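Local atomic coordinates of Dye-decolorizing peroxidase Tfu_3078 (Thermobifida fusca, PDB entry 5FW4), a protein that uses hydrogen peroxide and a non-covalently bound heme b to oxidise many compounds, most readily anthraquinone dyes, its physiological substrate being unknown. Residues 246-257 / 349-357. Residues are numbered along the deposited sequence; the frame is centred on the assembly and turned at random.
With HEM (protoporphyrin IX containing Fe), chain C.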
loop_
_atom_site.group_PDB
_atom_site.type_symbol
_atom_site.label_atom_id
_atom_site.label_comp_id
_atom_site.label_asym_id
_atom_site.label_seq_id
_atom_site.Cartn_x
_atom_site.Cartn_y
_atom_site.Cartn_z
ATOM N N ASN A 246 6.675 12.987 21.219
ATOM C CA ASN A 246 7.262 11.739 21.687
ATOM C C ASN A 246 8.495 12.037 22.519
ATOM O O ASN A 246 9.215 12.993 22.238
ATOM C CB ASN A 246 7.691 10.818 20.531
ATOM C CG ASN A 246 6.558 9.963 20.022
ATOM O OD1 ASN A 246 5.645 9.580 20.779
ATOM N ND2 ASN A 246 6.584 9.672 18.725
ATOM N N PRO A 247 8.750 11.213 23.541
ATOM C CA PRO A 247 10.002 11.389 24.270
ATOM C C PRO A 247 11.152 11.079 23.333
ATOM O O PRO A 247 11.003 10.223 22.464
ATOM C CB PRO A 247 9.904 10.369 25.409
ATOM C CG PRO A 247 8.856 9.397 24.996
ATOM C CD PRO A 247 7.919 10.130 24.085
ATOM N N ALA A 248 12.254 11.812 23.473
ATOM C CA ALA A 248 13.425 11.631 22.625
ATOM C C ALA A 248 14.138 10.317 22.967
ATOM O O ALA A 248 14.294 9.974 24.132
ATOM C CB ALA A 248 14.373 12.811 22.790
ATOM N N GLN A 249 14.574 9.595 21.944
ATOM C CA GLN A 249 15.142 8.264 22.120
ATOM C C GLN A 249 16.525 8.255 22.778
ATOM O O GLN A 249 16.928 7.220 23.311
ATOM C CB GLN A 249 15.212 7.527 20.778
ATOM C CG GLN A 249 13.859 7.357 20.083
ATOM C CD GLN A 249 13.938 6.422 18.879
ATOM O OE1 GLN A 249 14.792 5.540 18.821
ATOM N NE2 GLN A 249 13.055 6.624 17.911
ATOM N N ASP A 250 17.238 9.383 22.727
ATOM C CA ASP A 250 18.538 9.546 23.418
ATOM C C ASP A 250 18.387 10.059 24.874
ATOM O O ASP A 250 19.353 10.545 25.485
ATOM C CB ASP A 250 19.442 10.496 22.618
ATOM C CG ASP A 250 18.943 11.941 22.630
ATOM O OD1 ASP A 250 17.719 12.172 22.668
ATOM O OD2 ASP A 250 19.784 12.857 22.600
ATOM N N HIS A 251 17.175 9.935 25.419
ATOM C CA HIS A 251 16.785 10.585 26.661
ATOM C C HIS A 251 16.162 9.484 27.534
ATOM O O HIS A 251 15.478 8.597 27.017
ATOM C CB HIS A 251 15.816 11.731 26.321
ATOM C CG HIS A 251 15.391 12.583 27.480
ATOM N ND1 HIS A 251 14.857 12.063 28.635
ATOM C CD2 HIS A 251 15.334 13.933 27.620
ATOM C CE1 HIS A 251 14.530 13.044 29.458
ATOM N NE2 HIS A 251 14.809 14.192 28.866
ATOM N N PRO A 252 16.449 9.494 28.852
ATOM C CA PRO A 252 15.895 8.457 29.734
ATOM C C PRO A 252 14.380 8.314 29.725
ATOM O O PRO A 252 13.872 7.229 29.971
ATOM C CB PRO A 252 16.385 8.881 31.132
ATOM C CG PRO A 252 17.653 9.604 30.869
ATOM C CD PRO A 252 17.432 10.340 29.567
ATOM N N LEU A 253 13.664 9.395 29.463
ATOM C CA LEU A 253 12.226 9.328 29.297
ATOM C C LEU A 253 11.756 8.286 28.268
ATOM O O LEU A 253 10.689 7.720 28.416
ATOM C CB LEU A 253 11.679 10.707 28.939
ATOM C CG LEU A 253 10.191 10.969 29.199
ATOM C CD1 LEU A 253 9.677 10.302 30.476
ATOM C CD2 LEU A 253 9.978 12.481 29.272
ATOM N N PHE A 254 12.556 8.011 27.246
ATOM C CA PHE A 254 12.149 7.056 26.236
ATOM C C PHE A 254 12.023 5.672 26.858
ATOM O O PHE A 254 10.967 5.064 26.812
ATOM C CB PHE A 254 13.107 7.018 25.056
ATOM C CG PHE A 254 12.670 6.073 23.972
ATOM C CD1 PHE A 254 11.692 6.455 23.052
ATOM C CD2 PHE A 254 13.194 4.786 23.901
ATOM C CE1 PHE A 254 11.272 5.594 22.070
ATOM C CE2 PHE A 254 12.770 3.912 22.918
ATOM C CZ PHE A 254 11.803 4.318 22.001
ATOM N N ASP A 255 13.093 5.193 27.459
ATOM C CA ASP A 255 13.069 3.861 28.030
ATOM C C ASP A 255 12.077 3.710 29.194
ATOM O O ASP A 255 11.435 2.662 29.353
ATOM C CB ASP A 255 14.482 3.461 28.428
ATOM C CG ASP A 255 15.328 3.125 27.222
ATOM O OD1 ASP A 255 14.759 2.668 26.192
ATOM O OD2 ASP A 255 16.553 3.321 27.292
ATOM N N ARG A 256 11.945 4.756 29.995
ATOM C CA ARG A 256 10.972 4.764 31.078
ATOM C C ARG A 256 9.541 4.698 30.531
ATOM O O ARG A 256 8.691 4.034 31.109
ATOM C CB ARG A 256 11.127 6.019 31.948
ATOM C CG ARG A 256 12.343 6.034 32.887
ATOM C CD ARG A 256 12.977 7.429 32.980
ATOM N NE ARG A 256 13.352 7.834 34.339
ATOM C CZ ARG A 256 12.664 8.683 35.106
ATOM N NH1 ARG A 256 11.534 9.238 34.676
ATOM N NH2 ARG A 256 13.106 8.988 36.324
ATOM N N THR A 257 9.274 5.382 29.427
ATOM C CA THR A 257 7.927 5.408 28.856
ATOM C C THR A 257 7.530 4.034 28.273
ATOM O O THR A 257 6.383 3.610 28.361
ATOM C CB THR A 257 7.825 6.503 27.778
ATOM O OG1 THR A 257 8.046 7.789 28.380
ATOM C CG2 THR A 257 6.478 6.492 27.137
ATOM N N GLY A 349 0.263 12.525 34.222
ATOM C CA GLY A 349 1.579 12.130 33.769
ATOM C C GLY A 349 1.603 10.951 32.795
ATOM O O GLY A 349 2.680 10.515 32.417
ATOM N N ALA A 350 0.430 10.454 32.385
ATOM C CA ALA A 350 0.326 9.376 31.384
ATOM C C ALA A 350 1.093 9.765 30.128
ATOM O O ALA A 350 0.956 10.876 29.626
ATOM C CB ALA A 350 -1.133 9.094 31.049
ATOM N N ARG A 351 1.920 8.850 29.638
ATOM C CA ARG A 351 2.817 9.122 28.538
ATOM C C ARG A 351 2.953 7.845 27.689
ATOM O O ARG A 351 2.798 6.748 28.193
ATOM C CB ARG A 351 4.169 9.568 29.101
ATOM C CG ARG A 351 5.108 10.283 28.139
ATOM C CD ARG A 351 6.418 10.648 28.850
ATOM N NE ARG A 351 6.150 11.491 30.016
ATOM C CZ ARG A 351 6.002 12.818 29.981
ATOM N NH1 ARG A 351 6.116 13.478 28.844
ATOM N NH2 ARG A 351 5.733 13.490 31.092
ATOM N N MET A 352 3.156 8.016 26.392
ATOM C CA MET A 352 3.320 6.876 25.478
ATOM C C MET A 352 4.239 7.314 24.364
ATOM O O MET A 352 4.509 8.496 24.205
ATOM C CB MET A 352 1.959 6.409 24.941
ATOM C CG MET A 352 1.328 7.321 23.889
ATOM S SD MET A 352 -0.451 7.162 23.800
ATOM C CE MET A 352 -0.940 8.137 25.254
ATOM N N PHE A 353 4.720 6.343 23.606
ATOM C CA PHE A 353 5.530 6.567 22.423
ATOM C C PHE A 353 4.682 6.142 21.234
ATOM O O PHE A 353 4.300 4.999 21.122
ATOM C CB PHE A 353 6.820 5.730 22.506
ATOM C CG PHE A 353 7.650 5.720 21.254
ATOM C CD1 PHE A 353 8.131 6.897 20.704
ATOM C CD2 PHE A 353 7.957 4.516 20.621
ATOM C CE1 PHE A 353 8.913 6.882 19.555
ATOM C CE2 PHE A 353 8.726 4.501 19.465
ATOM C CZ PHE A 353 9.195 5.677 18.932
ATOM N N ARG A 354 4.405 7.084 20.347
ATOM C CA ARG A 354 3.533 6.870 19.220
ATOM C C ARG A 354 4.383 6.629 17.990
ATOM O O ARG A 354 5.271 7.427 17.676
ATOM C CB ARG A 354 2.617 8.091 19.044
ATOM C CG ARG A 354 1.517 8.090 20.088
ATOM C CD ARG A 354 0.986 9.484 20.490
ATOM N NE ARG A 354 1.810 10.628 20.115
ATOM C CZ ARG A 354 2.757 11.227 20.834
ATOM N NH1 ARG A 354 3.144 10.838 22.099
ATOM N NH2 ARG A 354 3.351 12.273 20.256
ATOM N N ARG A 355 4.122 5.512 17.315
ATOM C CA ARG A 355 4.852 5.126 16.127
ATOM C C ARG A 355 3.872 4.540 15.103
ATOM O O ARG A 355 3.854 3.302 14.777
ATOM C CB ARG A 355 5.919 4.100 16.525
ATOM C CG ARG A 355 6.883 3.692 15.443
ATOM C CD ARG A 355 7.884 2.696 16.026
ATOM N NE ARG A 355 8.861 2.226 15.049
ATOM C CZ ARG A 355 8.665 1.244 14.149
ATOM N NH1 ARG A 355 7.486 0.632 14.000
ATOM N NH2 ARG A 355 9.653 0.904 13.333
ATOM N N GLY A 356 3.083 5.438 14.556
ATOM C CA GLY A 356 1.999 5.108 13.687
ATOM C C GLY A 356 2.308 5.364 12.227
ATOM O O GLY A 356 3.266 6.058 11.902
ATOM N N TYR A 357 1.433 4.807 11.373
ATOM C CA TYR A 357 1.541 4.827 9.926
ATOM C C TYR A 357 0.203 5.247 9.319
ATOM O O TYR A 357 -0.881 4.860 9.806
ATOM C CB TYR A 357 1.959 3.412 9.411
ATOM C CG TYR A 357 3.416 3.123 9.685
ATOM C CD1 TYR A 357 3.848 2.764 10.959
ATOM C CD2 TYR A 357 4.382 3.324 8.704
ATOM C CE1 TYR A 357 5.202 2.557 11.237
ATOM C CE2 TYR A 357 5.718 3.133 8.973
ATOM C CZ TYR A 357 6.131 2.745 10.240
ATOM O OH TYR A 357 7.459 2.600 10.509
HETATM C CHA HEM C . -0.189 14.526 19.567
HETATM C CHB HEM C . -2.736 13.600 15.553
HETATM C CHC HEM C . -4.935 9.973 17.871
HETATM C CHD HEM C . -2.194 10.731 21.791
HETATM C C1A HEM C . -0.694 14.571 18.291
HETATM C C2A HEM C . -0.331 15.550 17.345
HETATM C C3A HEM C . -1.065 15.300 16.231
HETATM C C4A HEM C . -1.865 14.176 16.470
HETATM C CMA HEM C . -1.010 16.035 14.946
HETATM C CAA HEM C . 0.638 16.687 17.551
HETATM C CBA HEM C . 2.069 16.350 17.146
HETATM C CGA HEM C . 2.700 15.393 18.114
HETATM O O1A HEM C . 2.867 14.198 17.747
HETATM O O2A HEM C . 3.054 15.796 19.251
HETATM C C1B HEM C . -3.570 12.511 15.865
HETATM C C2B HEM C . -4.489 11.942 14.951
HETATM C C3B HEM C . -5.122 10.907 15.584
HETATM C C4B HEM C . -4.534 10.866 16.924
HETATM C CMB HEM C . -4.694 12.400 13.535
HETATM C CAB HEM C . -6.116 9.938 15.108
HETATM C CBB HEM C . -6.451 9.790 13.826
HETATM C C1C HEM C . -4.393 9.853 19.131
HETATM C C2C HEM C . -4.762 8.896 20.052
HETATM C C3C HEM C . -3.960 9.106 21.167
HETATM C C4C HEM C . -3.118 10.211 20.905
HETATM C CMC HEM C . -5.827 7.866 19.773
HETATM C CAC HEM C . -3.907 8.480 22.480
HETATM C CBC HEM C . -4.898 7.810 22.979
HETATM C C1D HEM C . -1.432 11.856 21.435
HETATM C C2D HEM C . -0.473 12.436 22.382
HETATM C C3D HEM C . 0.076 13.504 21.759
HETATM C C4D HEM C . -0.569 13.561 20.452
HETATM C CMD HEM C . -0.119 11.948 23.777
HETATM C CAD HEM C . 1.144 14.418 22.329
HETATM C CBD HEM C . 0.471 15.450 23.237
HETATM C CGD HEM C . 1.511 16.293 23.943
HETATM O O1D HEM C . 2.122 15.887 24.950
HETATM O O2D HEM C . 1.772 17.425 23.483
HETATM N NA HEM C . -1.646 13.736 17.743
HETATM N NB HEM C . -3.628 11.840 17.014
HETATM N NC HEM C . -3.433 10.658 19.677
HETATM N ND HEM C . -1.474 12.550 20.268
HETATM FE FE HEM C . -2.547 12.255 18.727
HETATM O O HOH W 1 4.416 5.044 29.795
#
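Asn246 lies along the edge strand 353-363 at Phe353 and Arg354, and its amide serves as a stand-in for a neighbouring strand. Its OD1 accepts from Arg354 N at 2.8 Å in an almost straight bond (176°), while ND2 donates to Arg354 O, also at 2.8 Å, on a lone pair. One carboxamide thus satisfies both backbone polar groups of a single residue, which suits asparagine, with its donor and acceptor side by side.

The same Asn246 OD1 sits 3.0 Å above one face of the Arg354 guanidinium, whose other face lies over heme C3D. At its edge, Arg354 NH2 donates a hydrogen bond to heme O1A, a propionate oxygen, at 3.2 Å. Asn246 therefore acts as a second-shell residue, placing the backbone of an arginine that lines the heme and oxygen pockets. A leucine here would probably leave Arg354 N and O without these partners and the guanidinium less firmly positioned over the heme.

Phe353, which buries the largest area, holds CG opposite its own nitrogen (chi1 172°), and this brings the end of its ring up against Asn246 and Phe254. The flat face of Phe353 suits the edge of Phe254, whose CE1 lies over its centre in a T-shaped pair with centroids 4.8 Å apart. Asn246 CG comes to 3.5 Å from Phe353 CD1, amide and ring planes 52° apart.

Arg351 offers helix 252-258 a long apolar stem: its CD packs 3.3 Å from Thr257 OG1, whose hydroxyl donates to Leu253 O, and Leu253 CD2 lies over a guanidinium face. A water bridges Thr257 O and Arg351 O.

The arrangement belongs to the C-terminal ferredoxin-like domain of DyP-type peroxidases, where Arg354 lies at the distal heme pocket, its side chain about 5 Å from that of Asp242, the probable proton acceptor.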